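Local atomic coordinates of probable transcriptional regulatory protein, Rv1404 (Mycobacterium tuberculosis, PDB entry 2NYX), a protein that probably binds DNA as a dimeric MarR-family transcription factor with winged helix-turn-helix domains. Residues B[36-41]-B[117-122]; B[51-56]-B[66-71]. All coordinates share one frame; numbering follows the deposited sequence.

Contact 1 (B[36-41]-B[117-122])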
loop_
_atom_site.group_PDB
_atom_site.type_symbol
_atom_site.label_atom_id
_atom_site.label_comp_id
_atom_site.label_asym_id
_atom_site.label_seq_id
_atom_site.Cartn_x
_atom_site.Cartn_y
_atom_site.Cartn_z
ATOM N N ILE B 36 7.746 4.723 -0.087
ATOM C CA ILE B 36 7.260 5.679 -1.065
ATOM C C ILE B 36 7.395 7.092 -0.513
ATOM O O ILE B 36 7.932 7.980 -1.170
ATOM C CB ILE B 36 5.783 5.427 -1.409
ATOM C CG1 ILE B 36 5.585 3.995 -1.907
ATOM C CG2 ILE B 36 5.312 6.439 -2.449
ATOM C CD1 ILE B 36 4.120 3.572 -2.054
ATOM N N ALA B 37 6.911 7.277 0.715
ATOM C CA ALA B 37 6.864 8.579 1.357
ATOM C C ALA B 37 8.249 9.156 1.596
ATOM O O ALA B 37 8.394 10.378 1.679
ATOM C CB ALA B 37 6.100 8.485 2.655
ATOM N N GLN B 38 9.264 8.295 1.695
ATOM C CA GLN B 38 10.627 8.749 1.995
ATOM C C GLN B 38 11.354 9.322 0.779
ATOM O O GLN B 38 12.330 10.047 0.924
ATOM C CB GLN B 38 11.458 7.664 2.711
ATOM C CG GLN B 38 12.075 6.560 1.825
ATOM C CD GLN B 38 12.858 5.496 2.632
ATOM O OE1 GLN B 38 12.563 4.289 2.551
ATOM N NE2 GLN B 38 13.852 5.942 3.411
ATOM N N VAL B 39 10.871 9.007 -0.416
ATOM C CA VAL B 39 11.492 9.500 -1.645
ATOM C C VAL B 39 10.796 10.762 -2.139
ATOM O O VAL B 39 11.449 11.761 -2.426
ATOM C CB VAL B 39 11.540 8.411 -2.739
ATOM C CG1 VAL B 39 12.018 8.991 -4.066
ATOM C CG2 VAL B 39 12.452 7.271 -2.297
ATOM N N ASP B 40 9.471 10.709 -2.249
ATOM C CA ASP B 40 8.682 11.907 -2.498
ATOM C C ASP B 40 7.553 11.974 -1.490
ATOM O O ASP B 40 6.703 11.093 -1.446
ATOM C CB ASP B 40 8.147 11.963 -3.939
ATOM C CG ASP B 40 7.630 13.360 -4.323
ATOM O OD1 ASP B 40 7.137 14.102 -3.438
ATOM O OD2 ASP B 40 7.719 13.718 -5.518
ATOM N N GLU B 41 7.572 13.033 -0.685
ATOM C CA GLU B 41 6.593 13.275 0.374
ATOM C C GLU B 41 5.171 13.375 -0.162
ATOM O O GLU B 41 4.217 13.043 0.543
ATOM C CB GLU B 41 6.910 14.592 1.090
ATOM C CG GLU B 41 8.364 14.803 1.488
ATOM C CD GLU B 41 8.786 16.252 1.348
ATOM O OE1 GLU B 41 9.285 16.843 2.331
ATOM O OE2 GLU B 41 8.609 16.811 0.248
ATOM N N THR B 117 12.022 1.284 -4.468
ATOM C CA THR B 117 12.222 -0.168 -4.448
ATOM C C THR B 117 13.476 -0.568 -3.680
ATOM O O THR B 117 13.415 -1.466 -2.844
ATOM C CB THR B 117 12.220 -0.783 -5.870
ATOM O OG1 THR B 117 11.040 -0.361 -6.555
ATOM C CG2 THR B 117 12.227 -2.310 -5.815
ATOM N N GLU B 118 14.594 0.105 -3.941
ATOM C CA GLU B 118 15.861 -0.258 -3.305
ATOM C C GLU B 118 15.800 -0.014 -1.799
ATOM O O GLU B 118 16.296 -0.824 -1.026
ATOM C CB GLU B 118 17.078 0.416 -3.982
ATOM C CG GLU B 118 17.638 1.678 -3.297
ATOM C CD GLU B 118 18.896 1.424 -2.441
ATOM O OE1 GLU B 118 18.766 1.198 -1.207
ATOM O OE2 GLU B 118 20.022 1.467 -3.001
ATOM N N HIS B 119 15.147 1.073 -1.393
ATOM C CA HIS B 119 15.003 1.411 0.022
ATOM C C HIS B 119 14.114 0.442 0.796
ATOM O O HIS B 119 14.408 0.108 1.953
ATOM C CB HIS B 119 14.515 2.850 0.191
ATOM C CG HIS B 119 15.583 3.870 -0.059
ATOM N ND1 HIS B 119 15.620 4.649 -1.195
ATOM C CD2 HIS B 119 16.671 4.217 0.671
ATOM C CE1 HIS B 119 16.676 5.440 -1.149
ATOM N NE2 HIS B 119 17.330 5.199 -0.026
ATOM N N ARG B 120 13.043 -0.010 0.152
ATOM C CA ARG B 120 12.153 -0.978 0.750
ATOM C C ARG B 120 12.853 -2.329 0.881
ATOM O O ARG B 120 12.690 -3.026 1.893
ATOM C CB ARG B 120 10.864 -1.108 -0.063
ATOM C CG ARG B 120 9.775 -1.945 0.611
ATOM C CD ARG B 120 8.596 -2.171 -0.311
ATOM N NE ARG B 120 8.090 -0.896 -0.810
ATOM C CZ ARG B 120 7.174 -0.753 -1.760
ATOM N NH1 ARG B 120 6.626 -1.809 -2.344
ATOM N NH2 ARG B 120 6.802 0.466 -2.118
ATOM N N ARG B 121 13.632 -2.701 -0.132
ATOM C CA ARG B 121 14.378 -3.945 -0.067
ATOM C C ARG B 121 15.360 -3.944 1.105
ATOM O O ARG B 121 15.515 -4.961 1.775
ATOM C CB ARG B 121 15.115 -4.231 -1.374
ATOM C CG ARG B 121 15.503 -5.683 -1.499
ATOM C CD ARG B 121 16.575 -5.931 -2.525
ATOM N NE ARG B 121 16.860 -7.366 -2.633
ATOM C CZ ARG B 121 17.745 -8.024 -1.887
ATOM N NH1 ARG B 121 18.449 -7.388 -0.963
ATOM N NH2 ARG B 121 17.928 -9.324 -2.068
ATOM N N THR B 122 16.005 -2.806 1.355
ATOM C CA THR B 122 16.952 -2.679 2.465
ATOM C C THR B 122 16.256 -2.879 3.818
ATOM O O THR B 122 16.819 -3.513 4.710
ATOM C CB THR B 122 17.730 -1.332 2.427
ATOM O OG1 THR B 122 18.291 -1.131 1.128
ATOM C CG2 THR B 122 18.870 -1.321 3.433
#
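R120 and I36 lie side by side and point the same way, joining the middle of helix 107-128 to the last turn of helix 26-39. From CB the arginine runs out with CG anti to the backbone N (chi1 -171°), and the side chain as a whole packs on I31, S32 and F48 of its own chain and on L22 of the second subunit. A bend at chi3 (-54°) then turns the head toward helix 26-39. There NE hydrogen-bonds to S35 OG, while NH1 reaches S25 OG of the second subunit. NH2 completes the path at 3.7 Å from I36 CG1 and 4.1 Å from I36 CD1, with the isoleucine at the edge of the guanidinium plane. Arginine suits the place because one long side chain can pack among mainly apolar neighbours and still bring a buried polar head to two serine hydroxyls; isoleucine suits its own because it also fills space against V116 and F48.

Nearer the surface, the extended side chain of Q38 puts OE1 3.4 Å from H119 CB, a contact without a hydrogen bond. The amide and imidazole planes differ by 39°, and H119 ND1 is bonded instead to Q115 O. V39 CG2 approaches the same ring at an oblique slant, 4.3 Å from ND1. This packing against the long helix 107-128, with the partner subunit close by, belongs to the helical dimerisation region of the MarR fold.

Contact 2 (B[51-56]-B[66-71]); sequences LVILSN and ATLLGV
Just inside the helix end that carries L68 and L69, the two leucines that meet I53, the carbonyl oxygen of A66 is gripped by two backbone N-H groups: V71 N at 3.1 Å and, more weakly, G70 N at 3.0 Å. A second weak bond, G70 N to T67 O at 3.2 Å, completes a Schellman motif, with G70 as the C-prime residue. Its positive phi of 71° is easily adopted by a residue that lacks a side chain, and its own carbonyl oxygen turns to H34 ND1 of the second subunit.

From the facing helix 45-57, I53 sets its short branch, CG2, on L68, while its long branch reaches the backbone between L68 and L69 and the L69 side chain. CG2 meets L68 CD1 at 3.6 Å, the two side chains crossing at a slant. The longer branch starts with CG1 anti to the carbonyl carbon (chi1 -56°) and continues extended, which carries CD1 over the backbone to within 3.8 Å of L69 N. The same methyl lies 3.9 Å from L69 CG. A beta-branched residue with one short and one long arm can thus touch two successive residues of helix 62-69. L68 packs further on H57, whereas buried L69 reaches R49, T50 and T76. The Schellman motif ends helix 62-69 ahead of helix 73-85, and the I53 contact packs this first helix of the helix-turn-helix on helix 45-57, as in the winged helix domains of MarR proteins.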
loop_
_atom_site.group_PDB
_atom_site.type_symbol
_atom_site.label_atom_id
_atom_site.label_comp_id
_atom_site.label_asym_id
_atom_site.label_seq_id
_atom_site.Cartn_x
_atom_site.Cartn_y
_atom_site.Cartn_z
ATOM N N LEU B 51 3.195 4.373 -11.568
ATOM C CA LEU B 51 4.587 4.380 -12.022
ATOM C C LEU B 51 5.137 2.966 -12.184
ATOM O O LEU B 51 5.827 2.686 -13.148
ATOM C CB LEU B 51 5.477 5.207 -11.089
ATOM C CG LEU B 51 5.140 6.679 -10.845
ATOM C CD1 LEU B 51 6.183 7.290 -9.961
ATOM C CD2 LEU B 51 5.050 7.430 -12.139
ATOM N N VAL B 52 4.802 2.076 -11.254
ATOM C CA VAL B 52 5.276 0.701 -11.300
ATOM C C VAL B 52 4.669 -0.036 -12.478
ATOM O O VAL B 52 5.364 -0.778 -13.180
ATOM C CB VAL B 52 4.989 -0.058 -9.980
ATOM C CG1 VAL B 52 5.374 -1.533 -10.111
ATOM C CG2 VAL B 52 5.744 0.600 -8.833
ATOM N N ILE B 53 3.379 0.178 -12.707
ATOM C CA ILE B 53 2.717 -0.408 -13.871
ATOM C C ILE B 53 3.426 0.050 -15.147
ATOM O O ILE B 53 3.655 -0.752 -16.061
ATOM C CB ILE B 53 1.208 -0.094 -13.894
ATOM C CG1 ILE B 53 0.558 -0.572 -12.592
ATOM C CG2 ILE B 53 0.531 -0.780 -15.067
ATOM C CD1 ILE B 53 -0.954 -0.458 -12.560
ATOM N N LEU B 54 3.823 1.318 -15.187
ATOM C CA LEU B 54 4.495 1.847 -16.374
ATOM C C LEU B 54 5.902 1.273 -16.607
ATOM O O LEU B 54 6.296 1.061 -17.764
ATOM C CB LEU B 54 4.451 3.383 -16.436
ATOM C CG LEU B 54 3.071 3.961 -16.782
ATOM C CD1 LEU B 54 3.074 5.477 -16.734
ATOM C CD2 LEU B 54 2.583 3.483 -18.148
ATOM N N SER B 55 6.635 0.984 -15.530
ATOM C CA SER B 55 7.948 0.346 -15.698
ATOM C C SER B 55 7.821 -1.112 -16.126
ATOM O O SER B 55 8.643 -1.607 -16.901
ATOM C CB SER B 55 8.816 0.472 -14.449
ATOM O OG SER B 55 8.365 -0.399 -13.447
ATOM N N ASN B 56 6.772 -1.779 -15.642
ATOM C CA ASN B 56 6.444 -3.149 -16.053
ATOM C C ASN B 56 5.769 -3.314 -17.410
ATOM O O ASN B 56 6.027 -4.292 -18.103
ATOM C CB ASN B 56 5.578 -3.823 -14.994
ATOM C CG ASN B 56 6.350 -4.166 -13.758
ATOM O OD1 ASN B 56 7.578 -4.257 -13.792
ATOM N ND2 ASN B 56 5.644 -4.357 -12.650
ATOM N N ALA B 66 -5.983 2.340 -16.477
ATOM C CA ALA B 66 -7.114 2.290 -15.553
ATOM C C ALA B 66 -7.533 0.869 -15.197
ATOM O O ALA B 66 -7.944 0.607 -14.065
ATOM C CB ALA B 66 -8.301 3.045 -16.130
ATOM N N THR B 67 -7.439 -0.037 -16.166
ATOM C CA THR B 67 -7.851 -1.420 -15.961
ATOM C C THR B 67 -6.846 -2.138 -15.089
ATOM O O THR B 67 -7.233 -2.865 -14.171
ATOM C CB THR B 67 -8.061 -2.157 -17.297
ATOM O OG1 THR B 67 -9.041 -1.449 -18.061
ATOM C CG2 THR B 67 -8.554 -3.568 -17.068
ATOM N N LEU B 68 -5.561 -1.912 -15.365
ATOM C CA LEU B 68 -4.475 -2.498 -14.588
ATOM C C LEU B 68 -4.425 -1.915 -13.185
ATOM O O LEU B 68 -4.170 -2.636 -12.223
ATOM C CB LEU B 68 -3.140 -2.323 -15.291
ATOM C CG LEU B 68 -2.880 -3.130 -16.564
ATOM C CD1 LEU B 68 -1.585 -2.668 -17.206
ATOM C CD2 LEU B 68 -2.845 -4.638 -16.320
ATOM N N LEU B 69 -4.704 -0.621 -13.058
ATOM C CA LEU B 69 -4.832 0.007 -11.744
ATOM C C LEU B 69 -6.032 -0.485 -10.935
ATOM O O LEU B 69 -5.967 -0.519 -9.708
ATOM C CB LEU B 69 -4.913 1.523 -11.865
ATOM C CG LEU B 69 -3.592 2.266 -11.737
ATOM C CD1 LEU B 69 -3.731 3.617 -12.422
ATOM C CD2 LEU B 69 -3.177 2.443 -10.279
ATOM N N GLY B 70 -7.115 -0.852 -11.624
ATOM C CA GLY B 70 -8.389 -1.162 -10.982
ATOM C C GLY B 70 -9.040 0.103 -10.448
ATOM O O GLY B 70 -9.705 0.085 -9.415
ATOM N N VAL B 71 -8.818 1.206 -11.154
ATOM C CA VAL B 71 -9.339 2.525 -10.796
ATOM C C VAL B 71 -10.220 3.044 -11.936
ATOM O O VAL B 71 -10.021 2.676 -13.094
ATOM C CB VAL B 71 -8.173 3.517 -10.501
ATOM C CG1 VAL B 71 -8.667 4.949 -10.312
ATOM C CG2 VAL B 71 -7.402 3.066 -9.278
#

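In the fold
From the N terminus, the chain runs through helix 26-39, whose end supplies the first half of contact 1, and turns into helix 45-57, which supplies the first half of contact 2. Contact 2 closes early: after the short strand 60-61, helix 62-69 returns to helix 45-57. The chain then makes helix 73-85 and the strands 89-92 and 102-105 before helix 107-128 closes the much wider loop of contact 1, so the small loop sits wholly within the large one. Contact 2 lies inside the probable DNA-binding domain, while contact 1 joins the helices flanking it. Their centres are 19 Å apart, and both touch the second subunit.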